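Local atomic coordinates of phosphodiesterase (PDB entry 7D7P), a protein that belongs to the HD-type phosphodiesterase family and holds a zinc and a magnesium ion within an all-alpha fold. Residues 135-140 against 193-198; 69-74 against 92-97. All coordinates share one frame; numbering follows the deposited sequence.

Interaction 1 of 2, residues 135-140 against 193-198; sequences ELLAML and NVVENL
Leu137 reaches out from helix 133-145 and touches Val195 and Leu198 with a single methyl, CD2. This carbon lies 4.0 Å from Val195 CG1, and the distance from Leu137 CD2 to Leu198 CD1 is also 4.0 Å. The three methyls form a rough triangle, with the leucine tip from the helix at one corner and two loop methyls at the others. The chain of Leu137 is extended: CG stands anti to the backbone N (chi1 174°), which carries the forked end away from the helix towards the loop. Val195 comes to meet it with CG1, the branch lying opposite its own carbonyl carbon (chi1 -61°), while Leu198 offers one prong of its fork. Both loop side chains run at a slant to Leu137. The contact is purely apolar and small, 110 Å² in all, and no hydrogen bond crosses it. Two bonds within the loop help to define its turns. The amide of Leu198 binds Val195 O at 3.2 Å, and Asn193 OD1 accepts a weak, bent bond from Val195 N (3.3 Å, 133° at the hydrogen). From outside, Glu196 forms a salt bridge with Lys89 and Asn197 ND2 bonds to Phe83 O; the side chain of Leu198 touches Phe83 and comes within about 5 Å of a bound nonaethylene glycol. The arrangement is that of two overlapping type I beta turns, Asn193 to Glu196 and Val195 to Leu198, which lay the connection between helices 174-187 and 200-215 against the flank of helix 133-145.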
ATOM      1  N   GLU A 135      25.782  18.604  19.075  1.00 18.89           N
ATOM      2  CA  GLU A 135      25.075  17.679  18.194  1.00 16.05           C
ATOM      3  C   GLU A 135      24.464  18.398  16.996  1.00 18.74           C
ATOM      4  O   GLU A 135      24.366  17.815  15.912  1.00 21.95           O
ATOM      5  CB  GLU A 135      23.995  16.928  18.975  1.00 19.53           C
ATOM      6  CG  GLU A 135      24.544  15.974  20.031  1.00 14.04           C
ATOM      7  CD  GLU A 135      23.500  15.558  21.051  1.00 22.35           C
ATOM      8  OE1 GLU A 135      22.383  16.124  21.035  1.00 15.91           O
ATOM      9  OE2 GLU A 135      23.799  14.669  21.876  1.00 22.05           O
ATOM     10  N   LEU A 136      24.055  19.657  17.167  1.00 17.21           N
ATOM     11  CA  LEU A 136      23.530  20.422  16.042  1.00 21.69           C
ATOM     12  C   LEU A 136      24.609  20.662  14.995  1.00 20.39           C
ATOM     13  O   LEU A 136      24.383  20.456  13.796  1.00 19.35           O
ATOM     14  CB  LEU A 136      22.950  21.750  16.532  1.00 18.19           C
ATOM     15  CG  LEU A 136      22.405  22.691  15.457  1.00 19.04           C
ATOM     16  CD1 LEU A 136      21.247  22.045  14.709  1.00 14.79           C
ATOM     17  CD2 LEU A 136      21.983  24.021  16.072  1.00 26.31           C
ATOM     18  N   LEU A 137      25.793  21.102  15.433  1.00 16.15           N
ATOM     19  CA  LEU A 137      26.914  21.262  14.512  1.00 20.00           C
ATOM     20  C   LEU A 137      27.272  19.939  13.849  1.00 14.44           C
ATOM     21  O   LEU A 137      27.589  19.902  12.654  1.00 15.69           O
ATOM     22  CB  LEU A 137      28.122  21.836  15.254  1.00 17.92           C
ATOM     23  CG  LEU A 137      29.440  21.937  14.483  1.00 17.72           C
ATOM     24  CD1 LEU A 137      29.316  22.918  13.324  1.00 16.51           C
ATOM     25  CD2 LEU A 137      30.579  22.338  15.413  1.00 15.99           C
ATOM     26  N   ALA A 138      27.216  18.839  14.606  1.00 12.59           N
ATOM     27  CA  ALA A 138      27.531  17.531  14.041  1.00 18.83           C
ATOM     28  C   ALA A 138      26.523  17.113  12.976  1.00 12.61           C
ATOM     29  O   ALA A 138      26.896  16.460  11.995  1.00 19.17           O
ATOM     30  CB  ALA A 138      27.588  16.478  15.148  1.00 11.64           C
ATOM     31  N   MET A 139      25.248  17.468  13.150  1.00 15.66           N
ATOM     32  CA  MET A 139      24.243  17.078  12.166  1.00 14.42           C
ATOM     33  C   MET A 139      24.434  17.826  10.853  1.00 16.20           C
ATOM     34  O   MET A 139      24.191  17.269   9.776  1.00 16.32           O
ATOM     35  CB  MET A 139      22.841  17.314  12.725  1.00 12.15           C
ATOM     36  CG  MET A 139      22.475  16.373  13.867  1.00 18.96           C
ATOM     37  SD  MET A 139      22.559  14.638  13.380  1.00 26.77           S
ATOM     38  CE  MET A 139      21.171  14.556  12.249  1.00 23.75           C
ATOM     39  N   LEU A 140      24.873  19.087  10.921  1.00 17.39           N
ATOM     40  CA  LEU A 140      25.129  19.849   9.700  1.00 17.00           C
ATOM     41  C   LEU A 140      26.304  19.269   8.923  1.00 18.10           C
ATOM     42  O   LEU A 140      26.243  19.146   7.694  1.00 14.67           O
ATOM     43  CB  LEU A 140      25.384  21.319  10.038  1.00 15.46           C
ATOM     44  CG  LEU A 140      24.280  22.073  10.784  1.00 19.26           C
ATOM     45  CD1 LEU A 140      24.585  23.569  10.837  1.00 19.66           C
ATOM     46  CD2 LEU A 140      22.924  21.820  10.149  1.00 12.51           C
ATOM     47  N   ASN A 193      39.565  22.965   9.152  1.00 32.10           N
ATOM     48  CA  ASN A 193      39.133  22.524  10.472  1.00 25.63           C
ATOM     49  C   ASN A 193      38.090  23.465  11.063  1.00 34.84           C
ATOM     50  O   ASN A 193      38.425  24.404  11.794  1.00 31.70           O
ATOM     51  CB  ASN A 193      40.328  22.402  11.417  1.00 30.53           C
ATOM     52  CG  ASN A 193      40.045  21.490  12.586  1.00 33.08           C
ATOM     53  OD1 ASN A 193      38.888  21.193  12.887  1.00 28.48           O
ATOM     54  ND2 ASN A 193      41.098  21.036  13.256  1.00 44.37           N
ATOM     55  N   VAL A 194      36.817  23.203  10.759  1.00 25.49           N
ATOM     56  CA  VAL A 194      35.722  24.009  11.293  1.00 31.74           C
ATOM     57  C   VAL A 194      35.387  23.664  12.735  1.00 30.43           C
ATOM     58  O   VAL A 194      34.659  24.423  13.389  1.00 26.41           O
ATOM     59  CB  VAL A 194      34.476  23.844  10.401  1.00 31.96           C
ATOM     60  CG1 VAL A 194      33.673  22.618  10.811  1.00 29.01           C
ATOM     61  CG2 VAL A 194      33.618  25.090  10.437  1.00 41.54           C
ATOM     62  N   VAL A 195      35.906  22.555  13.256  1.00 19.14           N
ATOM     63  CA  VAL A 195      35.664  22.148  14.633  1.00 22.08           C
ATOM     64  C   VAL A 195      36.912  22.340  15.496  1.00 23.13           C
ATOM     65  O   VAL A 195      37.046  21.709  16.543  1.00 21.70           O
ATOM     66  CB  VAL A 195      35.156  20.698  14.702  1.00 23.80           C
ATOM     67  CG1 VAL A 195      33.833  20.565  13.958  1.00 21.00           C
ATOM     68  CG2 VAL A 195      36.195  19.733  14.135  1.00 20.70           C
ATOM     69  N   GLU A 196      37.822  23.223  15.075  1.00 22.58           N
ATOM     70  CA  GLU A 196      39.086  23.402  15.781  1.00 25.92           C
ATOM     71  C   GLU A 196      38.904  23.915  17.206  1.00 25.15           C
ATOM     72  O   GLU A 196      39.783  23.692  18.044  1.00 23.15           O
ATOM     73  CB  GLU A 196      39.987  24.360  15.000  1.00 26.16           C
ATOM     74  CG  GLU A 196      39.405  25.759  14.840  1.00 27.89           C
ATOM     75  CD  GLU A 196      40.253  26.655  13.963  1.00 31.28           C
ATOM     76  OE1 GLU A 196      41.419  26.299  13.694  1.00 31.24           O
ATOM     77  OE2 GLU A 196      39.752  27.720  13.543  1.00 29.80           O
ATOM     78  N   ASN A 197      37.794  24.587  17.506  1.00 23.61           N
ATOM     79  CA  ASN A 197      37.604  25.192  18.818  1.00 28.92           C
ATOM     80  C   ASN A 197      36.848  24.302  19.796  1.00 32.51           C
ATOM     81  O   ASN A 197      36.615  24.721  20.935  1.00 31.70           O
ATOM     82  CB  ASN A 197      36.881  26.536  18.682  1.00 22.48           C
ATOM     83  CG  ASN A 197      37.728  27.583  17.992  1.00 31.34           C
ATOM     84  OD1 ASN A 197      38.952  27.593  18.127  1.00 29.17           O
ATOM     85  ND2 ASN A 197      37.081  28.468  17.239  1.00 25.88           N
ATOM     86  N   LEU A 198      36.459  23.096  19.391  1.00 22.93           N
ATOM     87  CA  LEU A 198      35.813  22.165  20.306  1.00 23.19           C
ATOM     88  C   LEU A 198      36.846  21.523  21.223  1.00 25.75           C
ATOM     89  O   LEU A 198      37.985  21.265  20.823  1.00 33.22           O
ATOM     90  CB  LEU A 198      35.063  21.076  19.533  1.00 22.06           C
ATOM     91  CG  LEU A 198      33.667  21.382  18.985  1.00 25.85           C
ATOM     92  CD1 LEU A 198      33.719  22.424  17.875  1.00 19.16           C
ATOM     93  CD2 LEU A 198      33.002  20.107  18.486  1.00 26.45           C
TER

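Interaction 2 of 2, residues 69-74 against 92-97; sequences VCVRVF and KWLQKV
Leu94 is set between helices 63-76 and 87-99, giving up more surface (64 Å²) than any other residue of the pair. Its forked end spans two successive residues of the facing helix. Leu94 CD1 meets Val71 CG2 at 3.7 Å. Cys70 CB touches both prongs, the nearer being Leu94 CD2 at 3.8 Å. With CG opposite its carbonyl carbon (chi1 -77°), the leucine projects across the gap and sets both methyls against the other helix. Cys70 answers with its CB rather than its sulfur, and Val71, whose CB points neither at the partner helix nor away from it, joins in through one branch alone. This is helix-helix packing within an all-helical domain: the axes of segments 69-74 and 92-97 pass 11.4 Å apart, their N-to-C directions 133° from each other, and the distance is spanned by Leu94 against Cys70 and Val71, and by two aromatic rings. One turn beyond Cys70, Phe74 supplies the second point of contact, to the neighbour of Leu94, Trp93. Phe74 CZ, the outermost carbon of its ring, lies 3.9 Å from Trp93 CZ3 and almost as near to Trp93 CH2. The side chains cross at about a right angle, but the ring planes are inclined at 66° and the pair is oblique, with centroids 5.9 Å apart. Within its own helix, one face of the indole is overlaid near the rim by Val97 CG2. Trp93 also packs on Leu144, Ile186 and Leu187, so helices 63-76, 133-145 and 174-187 all reach this ring. On the solvent side of helix 87-99, Lys92 NZ donates to Gln95 OE1 (3.0 Å), approaching in the carbonyl plane.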
ATOM      1  N   VAL A  69      23.452  29.062   0.555  1.00 18.26           N
ATOM      2  CA  VAL A  69      22.507  28.279   1.349  1.00 20.26           C
ATOM      3  C   VAL A  69      23.224  27.577   2.494  1.00 20.70           C
ATOM      4  O   VAL A  69      22.759  27.593   3.641  1.00 22.37           O
ATOM      5  CB  VAL A  69      21.756  27.274   0.455  1.00 24.44           C
ATOM      6  CG1 VAL A  69      20.956  26.305   1.310  1.00 26.27           C
ATOM      7  CG2 VAL A  69      20.846  28.004  -0.518  1.00 26.09           C
ATOM      8  N   CYS A  70      24.369  26.951   2.204  1.00 15.74           N
ATOM      9  CA  CYS A  70      25.107  26.237   3.240  1.00 17.84           C
ATOM     10  C   CYS A  70      25.584  27.189   4.330  1.00 25.81           C
ATOM     11  O   CYS A  70      25.470  26.886   5.523  1.00 20.56           O
ATOM     12  CB  CYS A  70      26.291  25.493   2.621  1.00 17.48           C
ATOM     13  SG  CYS A  70      25.832  24.216   1.423  1.00 20.10           S
ATOM     14  N   VAL A  71      26.111  28.349   3.937  1.00 20.92           N
ATOM     15  CA  VAL A  71      26.577  29.326   4.917  1.00 19.64           C
ATOM     16  C   VAL A  71      25.407  29.869   5.727  1.00 23.96           C
ATOM     17  O   VAL A  71      25.517  30.072   6.943  1.00 24.84           O
ATOM     18  CB  VAL A  71      27.353  30.454   4.210  1.00 22.58           C
ATOM     19  CG1 VAL A  71      27.702  31.561   5.198  1.00 22.99           C
ATOM     20  CG2 VAL A  71      28.604  29.902   3.548  1.00 19.11           C
ATOM     21  N   ARG A  72      24.268  30.114   5.072  1.00 25.05           N
ATOM     22  CA  ARG A  72      23.110  30.653   5.778  1.00 22.25           C
ATOM     23  C   ARG A  72      22.576  29.668   6.811  1.00 21.05           C
ATOM     24  O   ARG A  72      22.118  30.079   7.883  1.00 20.11           O
ATOM     25  CB  ARG A  72      22.010  31.026   4.785  1.00 25.32           C
ATOM     26  CG  ARG A  72      22.153  32.414   4.195  1.00 29.64           C
ATOM     27  CD  ARG A  72      20.903  32.816   3.422  1.00 33.35           C
ATOM     28  NE  ARG A  72      19.745  33.021   4.290  1.00 28.49           N
ATOM     29  CZ  ARG A  72      18.527  33.322   3.851  1.00 35.22           C
ATOM     30  NH1 ARG A  72      18.298  33.448   2.550  1.00 37.50           N
ATOM     31  NH2 ARG A  72      17.531  33.493   4.710  1.00 36.18           N
ATOM     32  N   VAL A  73      22.609  28.368   6.504  1.00 23.81           N
ATOM     33  CA  VAL A  73      22.174  27.369   7.477  1.00 17.19           C
ATOM     34  C   VAL A  73      23.041  27.442   8.728  1.00 20.09           C
ATOM     35  O   VAL A  73      22.534  27.479   9.855  1.00 20.48           O
ATOM     36  CB  VAL A  73      22.197  25.961   6.856  1.00 17.45           C
ATOM     37  CG1 VAL A  73      22.017  24.905   7.941  1.00 18.48           C
ATOM     38  CG2 VAL A  73      21.117  25.824   5.794  1.00 19.05           C
ATOM     39  N   PHE A  74      24.365  27.472   8.543  1.00 12.88           N
ATOM     40  CA  PHE A  74      25.279  27.591   9.675  1.00 19.77           C
ATOM     41  C   PHE A  74      25.078  28.909  10.417  1.00 19.72           C
ATOM     42  O   PHE A  74      25.107  28.946  11.652  1.00 14.33           O
ATOM     43  CB  PHE A  74      26.728  27.475   9.195  1.00 16.86           C
ATOM     44  CG  PHE A  74      27.200  26.062   9.002  1.00 20.17           C
ATOM     45  CD1 PHE A  74      26.771  25.315   7.917  1.00 20.85           C
ATOM     46  CD2 PHE A  74      28.087  25.487   9.897  1.00 23.44           C
ATOM     47  CE1 PHE A  74      27.211  24.020   7.730  1.00 20.66           C
ATOM     48  CE2 PHE A  74      28.530  24.193   9.720  1.00 17.31           C
ATOM     49  CZ  PHE A  74      28.091  23.456   8.634  1.00 21.44           C
ATOM     50  N   LYS A  92      36.312  27.335   3.046  1.00 24.15           N
ATOM     51  CA  LYS A  92      37.306  26.423   2.485  1.00 24.41           C
ATOM     52  C   LYS A  92      36.879  24.971   2.667  1.00 24.36           C
ATOM     53  O   LYS A  92      37.058  24.146   1.763  1.00 20.83           O
ATOM     54  CB  LYS A  92      38.669  26.673   3.133  1.00 19.82           C
ATOM     55  CG  LYS A  92      39.806  25.857   2.536  1.00 33.45           C
ATOM     56  CD  LYS A  92      39.990  26.155   1.054  1.00 41.53           C
ATOM     57  CE  LYS A  92      40.361  27.613   0.822  1.00 43.39           C
ATOM     58  NZ  LYS A  92      40.378  27.963  -0.628  1.00 48.03           N
ATOM     59  N   TRP A  93      36.311  24.643   3.829  1.00 19.98           N
ATOM     60  CA  TRP A  93      35.770  23.304   4.043  1.00 21.83           C
ATOM     61  C   TRP A  93      34.633  23.009   3.069  1.00 17.27           C
ATOM     62  O   TRP A  93      34.581  21.926   2.473  1.00 15.12           O
ATOM     63  CB  TRP A  93      35.303  23.165   5.493  1.00 19.09           C
ATOM     64  CG  TRP A  93      34.504  21.930   5.778  1.00 19.23           C
ATOM     65  CD1 TRP A  93      34.985  20.666   5.967  1.00 21.52           C
ATOM     66  CD2 TRP A  93      33.081  21.843   5.924  1.00 16.70           C
ATOM     67  NE1 TRP A  93      33.949  19.797   6.214  1.00 16.37           N
ATOM     68  CE2 TRP A  93      32.770  20.495   6.193  1.00 16.47           C
ATOM     69  CE3 TRP A  93      32.039  22.774   5.849  1.00 17.16           C
ATOM     70  CZ2 TRP A  93      31.461  20.055   6.388  1.00 18.03           C
ATOM     71  CZ3 TRP A  93      30.739  22.335   6.043  1.00 15.18           C
ATOM     72  CH2 TRP A  93      30.463  20.988   6.311  1.00 22.28           C
ATOM     73  N   LEU A  94      33.722  23.968   2.884  1.00 17.93           N
ATOM     74  CA  LEU A  94      32.636  23.797   1.922  1.00 22.53           C
ATOM     75  C   LEU A  94      33.172  23.497   0.528  1.00 18.80           C
ATOM     76  O   LEU A  94      32.668  22.604  -0.162  1.00 16.87           O
ATOM     77  CB  LEU A  94      31.758  25.048   1.895  1.00 16.10           C
ATOM     78  CG  LEU A  94      30.781  25.229   3.053  1.00 25.48           C
ATOM     79  CD1 LEU A  94      30.047  26.557   2.937  1.00 17.57           C
ATOM     80  CD2 LEU A  94      29.803  24.077   3.079  1.00 20.37           C
ATOM     81  N   GLN A  95      34.194  24.239   0.097  1.00 18.34           N
ATOM     82  CA  GLN A  95      34.792  23.993  -1.212  1.00 24.50           C
ATOM     83  C   GLN A  95      35.393  22.595  -1.293  1.00 20.46           C
ATOM     84  O   GLN A  95      35.191  21.883  -2.283  1.00 19.58           O
ATOM     85  CB  GLN A  95      35.856  25.053  -1.500  1.00 26.22           C
ATOM     86  CG  GLN A  95      36.590  24.861  -2.815  1.00 28.19           C
ATOM     87  CD  GLN A  95      37.651  25.921  -3.047  1.00 35.84           C
ATOM     88  OE1 GLN A  95      38.379  26.300  -2.129  1.00 38.49           O
ATOM     89  NE2 GLN A  95      37.733  26.416  -4.277  1.00 43.83           N
ATOM     90  N   LYS A  96      36.133  22.184  -0.260  1.00 20.08           N
ATOM     91  CA  LYS A  96      36.743  20.859  -0.279  1.00 20.00           C
ATOM     92  C   LYS A  96      35.690  19.756  -0.259  1.00 23.35           C
ATOM     93  O   LYS A  96      35.889  18.705  -0.876  1.00 21.01           O
ATOM     94  CB  LYS A  96      37.703  20.701   0.900  1.00 19.30           C
ATOM     95  CG  LYS A  96      38.482  19.395   0.895  1.00 35.84           C
ATOM     96  CD  LYS A  96      39.394  19.287  -0.319  1.00 39.14           C
ATOM     97  CE  LYS A  96      40.277  18.049  -0.240  1.00 37.77           C
ATOM     98  NZ  LYS A  96      41.381  18.082  -1.244  1.00 41.86           N
ATOM     99  N   VAL A  97      34.566  19.977   0.428  1.00 15.92           N
ATOM    100  CA  VAL A  97      33.473  19.006   0.399  1.00 21.71           C
ATOM    101  C   VAL A  97      32.952  18.841  -1.024  1.00 17.32           C
ATOM    102  O   VAL A  97      32.754  17.719  -1.506  1.00 15.58           O
ATOM    103  CB  VAL A  97      32.348  19.424   1.366  1.00 22.05           C
ATOM    104  CG1 VAL A  97      31.111  18.565   1.141  1.00 17.76           C
ATOM    105  CG2 VAL A  97      32.815  19.304   2.810  1.00 23.50           C
TER

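In the fold
The centres of interactions 1 and 2 lie 12 Å apart, on the same side of the chain's centre, and helix 63-76 meets helix 133-145 between them. Phe74 is the main joint: Phe74 CZ lies 3.7 Å from Leu140 CB, and Phe74 CE2 is 3.9 Å from Leu137 CD1, the methyl of Leu137 not used on the loop. Leu140 CD2 also meets Val73 CG1 at 3.9 Å. Along the chain the two contacts follow in series, 69-74 with 92-97 closing before 135-140 begins. Helix 133-145, which carries Leu137 and Leu140 and whose Leu144 also touches Trp93 and Leu94, leads directly into His146 and Asp147, which bind the zinc ion together with His111 and Asp260.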